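Local coordinates for protein oxalate--CoA ligase (Arabidopsis thaliana, PDB 5IE2) that belongs to the ANL superfamily of AMP-binding enzymes and holds adenosine-5'-triphosphate in a pocket built from many parts of its chain, at residues 260-263 with 264-267; 298-301 with 302-306. All coordinates share one frame; numbering follows the deposited sequence.

Contact 1. Residues 260-263 with 264-267; sequences VPTI and HQII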
loop_
_atom_site.group_PDB
_atom_site.type_symbol
_atom_site.label_atom_id
_atom_site.label_comp_id
_atom_site.label_asym_id
_atom_site.label_seq_id
_atom_site.Cartn_x
_atom_site.Cartn_y
_atom_site.Cartn_z
ATOM N N VAL A 260 -0.066 -3.435 6.796
ATOM C CA VAL A 260 1.096 -2.640 7.256
ATOM C C VAL A 260 1.352 -2.934 8.763
ATOM O O VAL A 260 0.436 -3.393 9.481
ATOM C CB VAL A 260 0.852 -1.130 7.035
ATOM C CG1 VAL A 260 0.581 -0.863 5.518
ATOM C CG2 VAL A 260 -0.362 -0.650 7.908
ATOM N N PRO A 261 2.559 -2.650 9.266
ATOM C CA PRO A 261 2.832 -2.991 10.676
ATOM C C PRO A 261 1.803 -2.439 11.694
ATOM O O PRO A 261 1.471 -3.163 12.632
ATOM C CB PRO A 261 4.202 -2.363 10.927
ATOM C CG PRO A 261 4.910 -2.552 9.559
ATOM C CD PRO A 261 3.784 -2.219 8.550
ATOM N N THR A 262 1.275 -1.231 11.525
ATOM C CA THR A 262 0.338 -0.740 12.551
ATOM C C THR A 262 -0.968 -1.583 12.573
ATOM O O THR A 262 -1.570 -1.822 13.646
ATOM C CB THR A 262 0.004 0.731 12.369
ATOM O OG1 THR A 262 -0.515 0.942 11.050
ATOM C CG2 THR A 262 1.294 1.598 12.577
ATOM N N ILE A 263 -1.378 -2.067 11.397
ATOM C CA ILE A 263 -2.557 -2.930 11.362
ATOM C C ILE A 263 -2.247 -4.315 11.945
ATOM O O ILE A 263 -3.059 -4.862 12.734
ATOM C CB ILE A 263 -3.113 -3.040 9.909
ATOM C CG1 ILE A 263 -3.693 -1.704 9.450
ATOM C CG2 ILE A 263 -4.159 -4.167 9.797
ATOM C CD1 ILE A 263 -4.925 -1.229 10.281
ATOM N N HIS A 264 -1.088 -4.891 11.606
ATOM C CA HIS A 264 -0.685 -6.143 12.247
ATOM C C HIS A 264 -0.682 -5.992 13.797
ATOM O O HIS A 264 -1.085 -6.904 14.514
ATOM C CB HIS A 264 0.716 -6.590 11.800
ATOM C CG HIS A 264 0.758 -7.088 10.392
ATOM N ND1 HIS A 264 -0.064 -8.101 9.945
ATOM C CD2 HIS A 264 1.502 -6.703 9.326
ATOM C CE1 HIS A 264 0.206 -8.347 8.670
ATOM N NE2 HIS A 264 1.156 -7.516 8.271
ATOM N N GLN A 265 -0.220 -4.846 14.297
ATOM C CA GLN A 265 -0.214 -4.629 15.772
ATOM C C GLN A 265 -1.632 -4.609 16.338
ATOM O O GLN A 265 -1.871 -5.165 17.438
ATOM C CB GLN A 265 0.508 -3.334 16.133
ATOM C CG GLN A 265 2.048 -3.464 15.981
ATOM C CD GLN A 265 2.741 -2.118 16.019
ATOM O OE1 GLN A 265 2.588 -1.299 15.091
ATOM N NE2 GLN A 265 3.513 -1.858 17.107
ATOM N N ILE A 266 -2.550 -3.967 15.631
ATOM C CA ILE A 266 -3.963 -4.011 16.091
ATOM C C ILE A 266 -4.546 -5.441 16.115
ATOM O O ILE A 266 -5.275 -5.827 17.065
ATOM C CB ILE A 266 -4.843 -3.087 15.204
ATOM C CG1 ILE A 266 -4.391 -1.652 15.440
ATOM C CG2 ILE A 266 -6.353 -3.287 15.492
ATOM C CD1 ILE A 266 -4.998 -0.619 14.542
ATOM N N ILE A 267 -4.221 -6.234 15.086
ATOM C CA ILE A 267 -4.660 -7.638 14.995
ATOM C C ILE A 267 -4.054 -8.449 16.132
ATOM O O ILE A 267 -4.715 -9.310 16.737
ATOM C CB ILE A 267 -4.254 -8.218 13.642
ATOM C CG1 ILE A 267 -5.101 -7.548 12.534
ATOM C CG2 ILE A 267 -4.363 -9.769 13.608
ATOM C CD1 ILE A 267 -4.546 -7.856 11.063
#
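Val260 O receives His264 N at 3.0 Å in an almost straight bond (N-H...O angle 170°), the first full helical hydrogen bond of helix 261-273. Val260 holds the N-cap position, and Pro261 after it, with no N-H to offer, suits an opening turn. Three further i to i+4 backbone bonds follow: Gln265 N to Pro261 O, Ile266 N to Thr262 O and Ile267 N to Ile263 O. The His264 ring lies back along the first turn, CD2 3.5 Å from Val260 O and its edge near Pro261 CA, because CG stands beside the backbone N (chi1 -72°). Both ring nitrogens are satisfied beyond the turn: NE2 by Arg286 O, ND1 by Tyr257 OH. Gln265 runs back over Pro261 and Thr262, its OE1 3.4 Å from Thr262 CA. That oxygen lies only 3.3 Å from Pro261 O, an acceptor like itself, and its bond comes instead from Gln438 NE2. Thr262 OG1 pairs with Gly499 O. On the apolar flank Ile263 CG2 meets Ile267 CD1 at 3.9 Å, while the CD1 atoms of Ile263 and Ile266 are 4.3 Å apart. With four carbonyls, of Val260 to Ile263, each taking an N-H one turn on, the polar side-chain ends serve to tie the turn to other parts of the chain; since a carbonyl can only accept, His264 NE2 probably carries a proton, given to the backbone O of Arg286.

Contact 2. Residues 298-301 with 302-306; sequences SRLE and EAFGA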
loop_
_atom_site.group_PDB
_atom_site.type_symbol
_atom_site.label_atom_id
_atom_site.label_comp_id
_atom_site.label_asym_id
_atom_site.label_seq_id
_atom_site.Cartn_x
_atom_site.Cartn_y
_atom_site.Cartn_z
ATOM N N SER A 298 7.955 -11.995 15.032
ATOM C CA SER A 298 7.895 -13.124 15.983
ATOM C C SER A 298 6.526 -13.288 16.556
ATOM O O SER A 298 5.998 -14.416 16.661
ATOM C CB SER A 298 8.870 -12.916 17.161
ATOM O OG SER A 298 10.165 -13.024 16.653
ATOM N N ARG A 299 5.972 -12.182 17.019
ATOM C CA ARG A 299 4.638 -12.271 17.637
ATOM C C ARG A 299 3.585 -12.780 16.665
ATOM O O ARG A 299 2.706 -13.545 17.059
ATOM C CB ARG A 299 4.198 -10.923 18.198
ATOM C CG ARG A 299 4.987 -10.531 19.439
ATOM C CD ARG A 299 4.653 -9.130 19.922
ATOM N NE ARG A 299 5.606 -8.727 21.002
ATOM C CZ ARG A 299 5.746 -7.484 21.446
ATOM N NH1 ARG A 299 4.954 -6.537 20.974
ATOM N NH2 ARG A 299 6.686 -7.186 22.346
ATOM N N LEU A 300 3.664 -12.355 15.392
ATOM C CA LEU A 300 2.703 -12.826 14.418
ATOM C C LEU A 300 2.865 -14.316 14.118
ATOM O O LEU A 300 1.849 -15.022 13.981
ATOM C CB LEU A 300 2.834 -12.009 13.103
ATOM C CG LEU A 300 2.309 -10.577 13.045
ATOM C CD1 LEU A 300 2.862 -9.830 11.765
ATOM C CD2 LEU A 300 0.745 -10.553 13.028
ATOM N N GLU A 301 4.112 -14.787 13.941
ATOM C CA GLU A 301 4.317 -16.209 13.632
ATOM C C GLU A 301 3.847 -17.032 14.849
ATOM O O GLU A 301 3.254 -18.094 14.673
ATOM C CB GLU A 301 5.780 -16.533 13.297
ATOM C CG GLU A 301 6.186 -15.825 12.004
ATOM C CD GLU A 301 7.498 -16.301 11.426
ATOM O OE1 GLU A 301 8.337 -16.849 12.198
ATOM O OE2 GLU A 301 7.689 -16.073 10.196
ATOM N N GLU A 302 4.077 -16.527 16.068
ATOM C CA GLU A 302 3.649 -17.297 17.251
ATOM C C GLU A 302 2.133 -17.325 17.413
ATOM O O GLU A 302 1.543 -18.345 17.805
ATOM C CB GLU A 302 4.269 -16.710 18.516
ATOM C CG GLU A 302 3.919 -17.507 19.771
ATOM C CD GLU A 302 4.515 -18.909 19.716
ATOM O OE1 GLU A 302 5.756 -19.013 19.567
ATOM O OE2 GLU A 302 3.746 -19.902 19.782
ATOM N N ALA A 303 1.496 -16.196 17.143
ATOM C CA ALA A 303 0.049 -16.081 17.326
ATOM C C ALA A 303 -0.689 -16.903 16.289
ATOM O O ALA A 303 -1.652 -17.591 16.636
ATOM C CB ALA A 303 -0.390 -14.642 17.231
ATOM N N PHE A 304 -0.287 -16.814 15.008
ATOM C CA PHE A 304 -1.126 -17.388 13.939
ATOM C C PHE A 304 -0.532 -18.540 13.148
ATOM O O PHE A 304 -1.206 -19.109 12.285
ATOM C CB PHE A 304 -1.531 -16.259 12.977
ATOM C CG PHE A 304 -2.137 -15.088 13.695
ATOM C CD1 PHE A 304 -3.207 -15.278 14.605
ATOM C CD2 PHE A 304 -1.600 -13.820 13.558
ATOM C CE1 PHE A 304 -3.760 -14.206 15.285
ATOM C CE2 PHE A 304 -2.137 -12.724 14.208
ATOM C CZ PHE A 304 -3.221 -12.906 15.125
ATOM N N GLY A 305 0.726 -18.863 13.408
ATOM C CA GLY A 305 1.362 -20.068 12.932
ATOM C C GLY A 305 1.656 -20.089 11.441
ATOM O O GLY A 305 1.734 -21.164 10.856
ATOM N N ALA A 306 1.798 -18.911 10.823
ATOM C CA ALA A 306 2.135 -18.843 9.400
ATOM C C ALA A 306 3.426 -18.045 9.226
ATOM O O ALA A 306 3.697 -17.154 10.031
ATOM C CB ALA A 306 1.002 -18.194 8.601
HETATM O O HOH W 1 1.602 -16.197 11.561
#
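Leu300 and Phe304, one turn apart, both set CG beside the backbone N and anti to the carbonyl carbon (chi1 -74° and -52°), which brings Leu300 CD2 to 3.8 Å from Phe304 CE2. The methyl comes in at the edge of the ring, in its plane, while Ala303 CB lies over the centre of one face. Backbone bonds hold the turn together, from Glu302 N to Ser298 O, Ala303 N to Arg299 O and Phe304 N to Leu300 O. Gly305 then takes a positive phi (71°) and ends the helix. Its N reaches Glu301 O at 2.9 Å, but from above the carbonyl plane. One residue further a water bridges Leu300 O and Ala306 N: it donates to Leu300 O at 2.7 Å and accepts from Ala306 N at 2.8 Å, so Leu300 O is gripped twice, by Phe304 N and by the water. Glu301 extends beyond CG alongside the departing chain, with CG 3.4 Å from Ala306 O, and its OE2 bonds both His332 NE2 and Val308 N. The carboxylate thus ties the last turn of helix 294-304 to the start of strand 308-314. On another side of the helix, Leu300, Ala303 and Phe304 touch helix 261-273, and the Phe304 ring also meets Trp246 of helix 242-251. The contact thus closes helix 294-304, the crossover between parallel strands 284-287 and 308-314.

In the fold
Contact 1 comes first along the chain and contact 2 after it, their centres 13 Å apart on successive helices that connect strands of one mixed sheet. Helix 261-273 connects strand 256-259 to 284-287, and helix 294-304 connects 284-287 to 308-314, two consecutive beta-alpha-beta units between neighbouring parallel strands. The contacts touch directly: Ile267 CG2 packs on Phe304 CZ and His264 CG on Leu300 CD1, each pair at 3.7 Å. The two helices therefore lie side by side, running in the same general direction. Contact 1 is the closer to the bound adenosine-5'-triphosphate, with the Pro261 side chain about 7 Å away against about 12 Å for that of Leu300, so contact 2 lies farther from the nucleotide.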